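Local coordinates for capsid polyprotein VP90 (PDB 3TS3), which probably self-assembles into the icosahedral astrovirus capsid, this chain being the globular projection domain that forms the dimeric surface spike, at residues 12-17 with 105-110; 23-28 with 112-117; 52-57 with 68-73. All coordinates share one frame; numbering follows the deposited sequence.

Contact 1 (12-17 with 105-110); sequences QYTPYF and LKQHIK
The carboxamide of Gln-107 lies against the backbone of 12-14 and uses both its ends there. Gln-107 NE2 donates to Gln-12 O over 2.7 Å, the acceptor lying exactly in the amide plane although the nitrogen stands above the plane of the Gln-12 carbonyl. Gln-107 OE1 takes the N-H of Thr-14 N at 3.1 Å, nearly straight at 170°. Two bonds thus fix the rotation of the amide, and Asp-11 adds a weak bond to the same NE2.

A second side-chain donor is the imidazole of His-108. His-108 NE2 points its hydrogen in the ring plane at Thr-14 OG1, 2.8 Å away, while its bond to Thr-14 O is weak and strongly bent. Thr-14 presents the hydroxyl from between its backbone N and carbonyl carbon (chi1 57°), and OG1 also bonds Gln-100. One face of the imidazole lies under the Tyr-16 to Phe-17 peptide, with Tyr-16 C 3.6 Å above the plane over the ring centre; Gln-107 CB sits on the opposite face.

The apolar part is a CH-pi contact: Leu-105 CD1 stands over the middle of the Phe-17 ring, 3.7 Å from its centroid. Ile-109 CD1 approaches the same ring obliquely, and Phe-34 and Ile-144 add to this buried cluster.

Gln-12 itself turns its amide oxygen to the backbone of Tyr-3 and Leu-4 of the second subunit. The whole is a loop-to-loop junction of the spike domain, in which the amide of Gln-107 pairs with irregular backbone and His-108 with a hydroxyl, beside the dimer interface.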
loop_
_atom_site.group_PDB
_atom_site.type_symbol
_atom_site.label_atom_id
_atom_site.label_comp_id
_atom_site.label_asym_id
_atom_site.label_seq_id
_atom_site.Cartn_x
_atom_site.Cartn_y
_atom_site.Cartn_z
ATOM N N GLN C 12 19.331 -5.274 8.476
ATOM C CA GLN C 12 19.997 -4.026 8.775
ATOM C C GLN C 12 19.504 -3.512 10.116
ATOM O O GLN C 12 18.350 -3.678 10.449
ATOM C CB GLN C 12 19.667 -2.986 7.702
ATOM C CG GLN C 12 20.315 -1.652 7.950
ATOM C CD GLN C 12 19.616 -0.512 7.243
ATOM O OE1 GLN C 12 19.509 -0.492 6.029
ATOM N NE2 GLN C 12 19.162 0.457 8.014
ATOM N N TYR C 13 20.385 -2.879 10.876
ATOM C CA TYR C 13 19.971 -2.258 12.124
ATOM C C TYR C 13 19.062 -1.076 11.807
ATOM O O TYR C 13 19.377 -0.253 10.959
ATOM C CB TYR C 13 21.206 -1.766 12.911
ATOM C CG TYR C 13 20.946 -0.799 14.063
ATOM C CD1 TYR C 13 20.477 -1.248 15.288
ATOM C CD2 TYR C 13 21.213 0.558 13.929
ATOM C CE1 TYR C 13 20.257 -0.363 16.338
ATOM C CE2 TYR C 13 20.991 1.444 14.973
ATOM C CZ TYR C 13 20.515 0.975 16.171
ATOM O OH TYR C 13 20.298 1.855 17.206
ATOM N N THR C 14 17.932 -1.002 12.497
ATOM C CA THR C 14 17.084 0.179 12.451
ATOM C C THR C 14 16.947 0.592 13.911
ATOM O O THR C 14 16.773 -0.254 14.761
ATOM C CB THR C 14 15.724 -0.073 11.793
ATOM O OG1 THR C 14 15.042 -1.130 12.469
ATOM C CG2 THR C 14 15.903 -0.450 10.331
ATOM N N PRO C 15 17.080 1.882 14.197
ATOM C CA PRO C 15 17.140 2.374 15.583
ATOM C C PRO C 15 15.895 2.220 16.466
ATOM O O PRO C 15 16.026 1.978 17.658
ATOM C CB PRO C 15 17.532 3.840 15.419
ATOM C CG PRO C 15 17.042 4.219 14.088
ATOM C CD PRO C 15 17.106 2.988 13.226
ATOM N N TYR C 16 14.718 2.396 15.884
ATOM C CA TYR C 16 13.465 2.342 16.630
ATOM C C TYR C 16 12.370 1.777 15.747
ATOM O O TYR C 16 12.556 1.635 14.556
ATOM C CB TYR C 16 13.067 3.735 17.146
ATOM C CG TYR C 16 14.122 4.362 18.024
ATOM C CD1 TYR C 16 14.976 5.318 17.521
ATOM C CD2 TYR C 16 14.282 3.966 19.342
ATOM C CE1 TYR C 16 15.945 5.882 18.301
ATOM C CE2 TYR C 16 15.252 4.532 20.132
ATOM C CZ TYR C 16 16.082 5.484 19.601
ATOM O OH TYR C 16 17.072 6.061 20.360
ATOM N N PHE C 17 11.220 1.483 16.341
ATOM C CA PHE C 17 10.116 0.922 15.581
ATOM C C PHE C 17 9.762 1.934 14.484
ATOM O O PHE C 17 9.645 1.568 13.318
ATOM C CB PHE C 17 8.927 0.712 16.535
ATOM C CG PHE C 17 7.813 -0.145 15.979
ATOM C CD1 PHE C 17 7.056 0.282 14.916
ATOM C CD2 PHE C 17 7.503 -1.352 16.565
ATOM C CE1 PHE C 17 6.032 -0.492 14.434
ATOM C CE2 PHE C 17 6.479 -2.131 16.087
ATOM C CZ PHE C 17 5.743 -1.703 15.019
ATOM N N LEU C 105 11.925 -5.343 11.388
ATOM C CA LEU C 105 10.947 -5.061 12.427
ATOM C C LEU C 105 11.078 -6.040 13.593
ATOM O O LEU C 105 10.631 -5.763 14.689
ATOM C CB LEU C 105 9.533 -5.057 11.854
ATOM C CG LEU C 105 8.419 -4.519 12.760
ATOM C CD1 LEU C 105 8.687 -3.096 13.237
ATOM C CD2 LEU C 105 7.102 -4.605 12.021
ATOM N N LYS C 106 11.725 -7.169 13.348
ATOM C CA LYS C 106 11.897 -8.182 14.389
ATOM C C LYS C 106 12.714 -7.593 15.530
ATOM O O LYS C 106 12.621 -8.029 16.660
ATOM C CB LYS C 106 12.571 -9.446 13.852
ATOM C CG LYS C 106 11.690 -10.295 12.965
ATOM C CD LYS C 106 12.385 -11.583 12.537
ATOM C CE LYS C 106 11.473 -12.409 11.641
ATOM N NZ LYS C 106 12.119 -13.669 11.173
ATOM N N GLN C 107 13.519 -6.597 15.209
ATOM C CA GLN C 107 14.335 -5.923 16.208
ATOM C C GLN C 107 13.489 -5.175 17.229
ATOM O O GLN C 107 13.944 -4.874 18.321
ATOM C CB GLN C 107 15.308 -4.956 15.549
ATOM C CG GLN C 107 16.331 -5.620 14.676
ATOM C CD GLN C 107 17.006 -4.648 13.728
ATOM O OE1 GLN C 107 17.369 -3.540 14.109
ATOM N NE2 GLN C 107 17.183 -5.072 12.491
ATOM N N HIS C 108 12.279 -4.817 16.831
ATOM C CA HIS C 108 11.426 -3.976 17.660
ATOM C C HIS C 108 10.058 -4.540 18.033
ATOM O O HIS C 108 9.357 -3.958 18.847
ATOM C CB HIS C 108 11.227 -2.646 16.935
ATOM C CG HIS C 108 12.493 -2.092 16.365
ATOM N ND1 HIS C 108 13.457 -1.492 17.143
ATOM C CD2 HIS C 108 12.969 -2.078 15.097
ATOM C CE1 HIS C 108 14.468 -1.124 16.376
ATOM N NE2 HIS C 108 14.196 -1.469 15.132
ATOM N N ILE C 109 9.679 -5.649 17.419
ATOM C CA ILE C 109 8.332 -6.188 17.561
ATOM C C ILE C 109 8.002 -6.609 18.990
ATOM O O ILE C 109 6.853 -6.588 19.388
ATOM C CB ILE C 109 8.019 -7.282 16.506
ATOM C CG1 ILE C 109 6.517 -7.555 16.431
ATOM C CG2 ILE C 109 8.816 -8.552 16.763
ATOM C CD1 ILE C 109 5.693 -6.372 15.994
ATOM N N LYS C 110 9.028 -6.966 19.747
ATOM C CA LYS C 110 8.849 -7.380 21.130
ATOM C C LYS C 110 9.194 -6.268 22.115
ATOM O O LYS C 110 9.426 -6.529 23.284
ATOM C CB LYS C 110 9.643 -8.650 21.435
ATOM C CG LYS C 110 9.236 -9.839 20.593
ATOM C CD LYS C 110 9.992 -11.069 21.035
ATOM C CE LYS C 110 9.842 -12.200 20.052
ATOM N NZ LYS C 110 10.650 -13.386 20.486
#

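Contact 2 (23-28 with 112-117); sequences GERVST and YTEPAI. With SO4 (sulfate ion), chain I.
Glu-114 OE1 is gripped by two groups of the other loop, Thr-28 OG1 at 2.7 Å and Arg-25 NH2 at 3.0 Å, which reach it from opposite faces of the carboxylate plane. The hydroxyl comes in on the anti side and donates its proton to OE1. Thr-28 OG1 in turn accepts the N-H of Ala-116 N at 3.1 Å, and one threonine oxygen thereby links the glutamate carboxylate to the backbone of the turn that Glu-114 begins.

Arg-25 meets Glu-114 side-on in a two-nitrogen salt bridge. The second arm runs from Arg-25 NE to Glu-114 OE2, 3.0 Å long and nearly straight (171°), with OE2 lying in the guanidinium plane; the carboxylate is turned 39° away from that plane, and the arginine meets both oxygens from above the carboxylate plane. The arginine chain is extended from CG to NE, whereas Glu-114 bends at its second torsion (chi2 -71°) to bring the carboxylate back toward Thr-28. A water sits between Glu-114 OE2 and Val-26 O.

The outer edge of the guanidinium holds a sulfate, probably from the crystallisation liquor. NH2 bonds sulfate O2 and NH1 bonds O4, while Ser-27 OG donates to sulfate O3 at 2.7 Å. With NH2 shared between sulfate and carboxylate, the two anions fix the rotation of the guanidinium.

Packing is tightest where Ala-116 CB touches Thr-28 CB at 3.5 Å. Residues 114-117 form a type I beta turn that leads into strand 117-119. The loop holding 23-28 precedes strand 34-37. Phe-34 of that strand packs on both Thr-28 and Ala-116, and Ala-116 O accepts from Tyr-192 OH.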
loop_
_atom_site.group_PDB
_atom_site.type_symbol
_atom_site.label_atom_id
_atom_site.label_comp_id
_atom_site.label_asym_id
_atom_site.label_seq_id
_atom_site.Cartn_x
_atom_site.Cartn_y
_atom_site.Cartn_z
ATOM N N GLY C 23 17.499 9.809 12.792
ATOM C CA GLY C 23 17.646 8.610 13.591
ATOM C C GLY C 23 16.930 8.669 14.924
ATOM O O GLY C 23 17.075 7.771 15.735
ATOM N N GLU C 24 16.171 9.735 15.151
ATOM C CA GLU C 24 15.407 9.912 16.383
ATOM C C GLU C 24 14.150 9.049 16.451
ATOM O O GLU C 24 13.524 8.782 15.445
ATOM C CB GLU C 24 15.035 11.384 16.564
ATOM C CG GLU C 24 16.241 12.280 16.724
ATOM C CD GLU C 24 15.982 13.700 16.280
ATOM O OE1 GLU C 24 14.876 13.986 15.808
ATOM O OE2 GLU C 24 16.899 14.527 16.400
ATOM N N ARG C 25 13.779 8.644 17.657
ATOM C CA ARG C 25 12.582 7.842 17.854
ATOM C C ARG C 25 11.326 8.662 17.616
ATOM O O ARG C 25 11.248 9.810 18.017
ATOM C CB ARG C 25 12.538 7.272 19.273
ATOM C CG ARG C 25 11.294 6.443 19.558
ATOM C CD ARG C 25 11.324 5.800 20.941
ATOM N NE ARG C 25 10.020 5.246 21.271
ATOM C CZ ARG C 25 9.097 5.867 21.993
ATOM N NH1 ARG C 25 9.333 7.066 22.491
ATOM N NH2 ARG C 25 7.932 5.286 22.217
ATOM N N VAL C 26 10.353 8.047 16.962
ATOM C CA VAL C 26 9.043 8.644 16.802
ATOM C C VAL C 26 8.113 7.753 17.610
ATOM O O VAL C 26 8.026 6.572 17.363
ATOM C CB VAL C 26 8.617 8.685 15.325
ATOM C CG1 VAL C 26 7.176 9.178 15.189
ATOM C CG2 VAL C 26 9.549 9.594 14.548
ATOM N N SER C 27 7.429 8.319 18.589
ATOM C CA SER C 27 6.580 7.505 19.448
ATOM C C SER C 27 5.401 6.897 18.710
ATOM O O SER C 27 4.843 7.512 17.822
ATOM C CB SER C 27 6.065 8.307 20.638
ATOM O OG SER C 27 5.177 7.518 21.402
ATOM N N THR C 28 5.019 5.696 19.127
ATOM C CA THR C 28 3.906 4.970 18.524
ATOM C C THR C 28 2.573 5.214 19.233
ATOM O O THR C 28 1.606 4.530 18.971
ATOM C CB THR C 28 4.170 3.455 18.420
ATOM O OG1 THR C 28 4.446 2.909 19.714
ATOM C CG2 THR C 28 5.342 3.184 17.495
ATOM N N TYR C 112 7.798 -4.076 24.185
ATOM C CA TYR C 112 6.523 -3.861 24.861
ATOM C C TYR C 112 6.397 -2.480 25.478
ATOM O O TYR C 112 5.312 -2.048 25.823
ATOM C CB TYR C 112 6.236 -4.985 25.853
ATOM C CG TYR C 112 6.085 -6.324 25.162
ATOM C CD1 TYR C 112 4.981 -6.596 24.376
ATOM C CD2 TYR C 112 7.055 -7.306 25.282
ATOM C CE1 TYR C 112 4.845 -7.800 23.739
ATOM C CE2 TYR C 112 6.924 -8.512 24.652
ATOM C CZ TYR C 112 5.821 -8.756 23.879
ATOM O OH TYR C 112 5.693 -9.965 23.247
ATOM N N THR C 113 7.515 -1.791 25.609
ATOM C CA THR C 113 7.493 -0.409 26.058
ATOM C C THR C 113 6.852 0.537 25.026
ATOM O O THR C 113 6.331 1.575 25.386
ATOM C CB THR C 113 8.857 0.083 26.566
ATOM O OG1 THR C 113 9.725 0.317 25.462
ATOM C CG2 THR C 113 9.470 -0.952 27.487
ATOM N N GLU C 114 6.880 0.171 23.746
ATOM C CA GLU C 114 6.213 0.993 22.740
ATOM C C GLU C 114 4.714 0.944 22.994
ATOM O O GLU C 114 4.151 -0.123 23.159
ATOM C CB GLU C 114 6.490 0.470 21.325
ATOM C CG GLU C 114 7.846 0.807 20.766
ATOM C CD GLU C 114 8.014 2.275 20.421
ATOM O OE1 GLU C 114 7.021 3.030 20.445
ATOM O OE2 GLU C 114 9.153 2.651 20.113
ATOM N N PRO C 115 4.061 2.095 22.962
ATOM C CA PRO C 115 2.629 2.163 23.251
ATOM C C PRO C 115 1.809 1.318 22.280
ATOM O O PRO C 115 0.823 0.725 22.677
ATOM C CB PRO C 115 2.322 3.645 23.082
ATOM C CG PRO C 115 3.586 4.313 23.499
ATOM C CD PRO C 115 4.687 3.428 22.997
ATOM N N ALA C 116 2.231 1.255 21.026
ATOM C CA ALA C 116 1.509 0.479 20.021
ATOM C C ALA C 116 1.471 -1.015 20.312
ATOM O O ALA C 116 0.531 -1.695 19.942
ATOM C CB ALA C 116 2.056 0.733 18.621
ATOM N N ILE C 117 2.513 -1.528 20.951
ATOM C CA ILE C 117 2.634 -2.961 21.113
ATOM C C ILE C 117 2.099 -3.455 22.440
ATOM O O ILE C 117 2.496 -2.990 23.488
ATOM C CB ILE C 117 4.095 -3.432 20.964
ATOM C CG1 ILE C 117 4.726 -2.860 19.694
ATOM C CG2 ILE C 117 4.165 -4.957 20.997
ATOM C CD1 ILE C 117 6.206 -3.143 19.595
HETATM S S SO4 I . 6.298 7.560 24.712
HETATM O O1 SO4 I . 6.022 7.601 26.150
HETATM O O2 SO4 I . 6.408 6.175 24.277
HETATM O O3 SO4 I . 5.205 8.227 24.010
HETATM O O4 SO4 I . 7.543 8.276 24.435
HETATM O O HOH W 1 9.243 4.056 17.684
#

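Contact 3 (52-57 with 68-73); sequences ITIPSI and LFLLDA. Unlike the reference sequence in segment 52-57: Ile-54 (reference Thr). Unlike the reference sequence in segment 68-73: Leu-68 (reference Ser).
Phe-69 places CG between its own backbone N and carbonyl carbon (chi1 62°), which swings the ring across to Ile-57 on the partner strand. With Ile-57 CG2 anti to its backbone N, that methyl lies against CZ and CE2 of the ring, while Ile-57 CG1, beside the nitrogen (chi1 -65°), runs toward Leu-71 CD1, 4.0 Å away. The Ile-57 and Phe-69 side chains lie side by side and point the same way. Ile-57 CB stands over one face of the Phe-69 ring, 3.8 Å from the centroid and 20° off the normal, displaced toward the rim near CZ.

Beneath this packing the backbones pair as the antiparallel beta hairpin of strands 56-59 and 67-70. Ile-57 and Phe-69 are its hydrogen-bonded pair, with Ile-57 N to Phe-69 O at 3.0 Å and Phe-69 N to Ile-57 O at 2.9 Å. Ser-56 and Leu-70 form the adjoining non-hydrogen-bonded pair, on the face away from the aromatic ring. The Ser-56 hydroxyl turns away from the partner strand and bonds Asn-126 N and Thr-124 O, while Leu-68 CD2 lies near it. The Ile-57 and Phe-69 face turns instead toward strand 153-159, where Phe-157 meets Ile-57 and Ala-155 meets Phe-69.

Past the paired strands, Leu-71 N still donates to Pro-55 O over 3.0 Å, from above the carbonyl plane. A water bridges Pro-55 O and Leu-71 O. The proline ring lies against residues 71-73, Pro-55 CG being 3.3 Å from Asp-72 O and also touching Leu-71 CB; Trp-77 packs on both Pro-55 and Leu-71. Farther along, Ala-73 CB rests near Thr-53 O at 3.4 Å.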
loop_
_atom_site.group_PDB
_atom_site.type_symbol
_atom_site.label_atom_id
_atom_site.label_comp_id
_atom_site.label_asym_id
_atom_site.label_seq_id
_atom_site.Cartn_x
_atom_site.Cartn_y
_atom_site.Cartn_z
ATOM N N ILE C 52 -19.769 -13.321 14.020
ATOM C CA ILE C 52 -19.407 -13.028 15.389
ATOM C C ILE C 52 -19.895 -11.618 15.685
ATOM O O ILE C 52 -19.539 -10.681 14.990
ATOM C CB ILE C 52 -17.880 -13.126 15.619
ATOM C CG1 ILE C 52 -17.356 -14.498 15.185
ATOM C CG2 ILE C 52 -17.538 -12.879 17.078
ATOM C CD1 ILE C 52 -15.847 -14.630 15.277
ATOM N N THR C 53 -20.748 -11.483 16.694
ATOM C CA THR C 53 -21.514 -10.177 16.846
ATOM C C THR C 53 -20.807 -9.158 17.728
ATOM O O THR C 53 -20.916 -7.971 17.449
ATOM C CB THR C 53 -22.882 -10.427 17.507
ATOM O OG1 THR C 53 -22.701 -11.208 18.695
ATOM C CG2 THR C 53 -23.830 -11.139 16.541
ATOM N N ILE C 54 -20.038 -9.619 18.704
ATOM C CA ILE C 54 -19.275 -8.693 19.529
ATOM C C ILE C 54 -17.840 -9.180 19.622
ATOM O O ILE C 54 -17.355 -9.537 20.680
ATOM C CB ILE C 54 -19.885 -8.579 20.939
ATOM C CG1 ILE C 54 -21.394 -8.369 20.834
ATOM C CG2 ILE C 54 -19.248 -7.433 21.715
ATOM C CD1 ILE C 54 -22.072 -8.329 22.155
ATOM N N PRO C 55 -17.162 -9.178 18.486
ATOM C CA PRO C 55 -15.761 -9.595 18.449
ATOM C C PRO C 55 -14.827 -8.598 19.140
ATOM O O PRO C 55 -15.081 -7.402 19.131
ATOM C CB PRO C 55 -15.462 -9.652 16.948
ATOM C CG PRO C 55 -16.383 -8.644 16.355
ATOM C CD PRO C 55 -17.654 -8.776 17.159
ATOM N N SER C 56 -13.755 -9.111 19.731
ATOM C CA SER C 56 -12.745 -8.276 20.361
ATOM C C SER C 56 -11.378 -8.922 20.269
ATOM O O SER C 56 -11.269 -10.120 20.064
ATOM C CB SER C 56 -13.071 -8.037 21.835
ATOM O OG SER C 56 -12.756 -9.177 22.612
ATOM N N ILE C 57 -10.346 -8.109 20.449
ATOM C CA ILE C 57 -8.995 -8.606 20.578
ATOM C C ILE C 57 -8.541 -8.239 21.993
ATOM O O ILE C 57 -8.570 -7.085 22.371
ATOM C CB ILE C 57 -8.057 -7.943 19.560
ATOM C CG1 ILE C 57 -8.445 -8.330 18.125
ATOM C CG2 ILE C 57 -6.609 -8.333 19.840
ATOM C CD1 ILE C 57 -8.429 -9.817 17.847
ATOM N N LEU C 68 -9.310 -5.093 26.324
ATOM C CA LEU C 68 -9.570 -5.435 24.931
ATOM C C LEU C 68 -9.842 -4.217 24.058
ATOM O O LEU C 68 -10.091 -3.129 24.558
ATOM C CB LEU C 68 -10.772 -6.371 24.852
ATOM C CG LEU C 68 -12.085 -5.759 25.355
ATOM C CD1 LEU C 68 -12.701 -4.835 24.316
ATOM C CD2 LEU C 68 -13.080 -6.827 25.738
ATOM N N PHE C 69 -9.797 -4.430 22.747
ATOM C CA PHE C 69 -10.314 -3.472 21.787
ATOM C C PHE C 69 -11.361 -4.161 20.909
ATOM O O PHE C 69 -11.155 -5.272 20.457
ATOM C CB PHE C 69 -9.233 -2.679 21.014
ATOM C CG PHE C 69 -8.304 -3.501 20.141
ATOM C CD1 PHE C 69 -8.602 -3.733 18.812
ATOM C CD2 PHE C 69 -7.085 -3.934 20.621
ATOM C CE1 PHE C 69 -7.730 -4.436 18.000
ATOM C CE2 PHE C 69 -6.207 -4.634 19.812
ATOM C CZ PHE C 69 -6.531 -4.884 18.500
ATOM N N LEU C 70 -12.510 -3.518 20.744
ATOM C CA LEU C 70 -13.610 -4.077 19.971
ATOM C C LEU C 70 -13.399 -4.028 18.465
ATOM O O LEU C 70 -12.751 -3.136 17.961
ATOM C CB LEU C 70 -14.922 -3.374 20.325
ATOM C CG LEU C 70 -15.389 -3.442 21.776
ATOM C CD1 LEU C 70 -16.509 -2.448 21.986
ATOM C CD2 LEU C 70 -15.852 -4.843 22.121
ATOM N N LEU C 71 -13.988 -4.983 17.759
ATOM C CA LEU C 71 -13.948 -5.038 16.302
ATOM C C LEU C 71 -15.374 -4.988 15.777
ATOM O O LEU C 71 -16.312 -5.180 16.526
ATOM C CB LEU C 71 -13.289 -6.323 15.806
ATOM C CG LEU C 71 -11.843 -6.623 16.178
ATOM C CD1 LEU C 71 -11.433 -7.917 15.497
ATOM C CD2 LEU C 71 -10.909 -5.501 15.793
ATOM N N ASP C 72 -15.529 -4.712 14.493
ATOM C CA ASP C 72 -16.849 -4.699 13.876
ATOM C C ASP C 72 -17.413 -6.111 13.760
ATOM O O ASP C 72 -16.684 -7.045 13.475
ATOM C CB ASP C 72 -16.790 -4.067 12.485
ATOM C CG ASP C 72 -16.438 -2.597 12.526
ATOM O OD1 ASP C 72 -17.218 -1.807 13.082
ATOM O OD2 ASP C 72 -15.384 -2.226 11.995
ATOM N N ALA C 73 -18.716 -6.252 13.960
ATOM C CA ALA C 73 -19.364 -7.542 13.768
ATOM C C ALA C 73 -19.190 -7.932 12.309
ATOM O O ALA C 73 -19.274 -7.086 11.435
ATOM C CB ALA C 73 -20.850 -7.438 14.098
HETATM O O HOH W 2 -17.413 -5.814 18.976
#

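Overall arrangement
Contacts 1 and 2 join the same two parts of the fold, the loop leading to strand 34-37 and the one between helix 102-105 and strand 117-119; their centres are 10 Å apart and they touch, Tyr-16 packing on Gly-23 and Arg-25. Contact 3, nested within the loop each closes, lies about 29 Å from contact 1, centre to centre. All are partly buried: contact 1 buries Phe-17 and Leu-105, contact 2 has exposed Arg-25 with its sulfate, and contact 3 sets buried Ile-57 and Phe-69 beside exposed Leu-70 and Ala-73. Polar side chains largely join the loops, amide and imidazole in contact 1, charged groups in contact 2; the hairpin relies on backbone pairing and apolar packing.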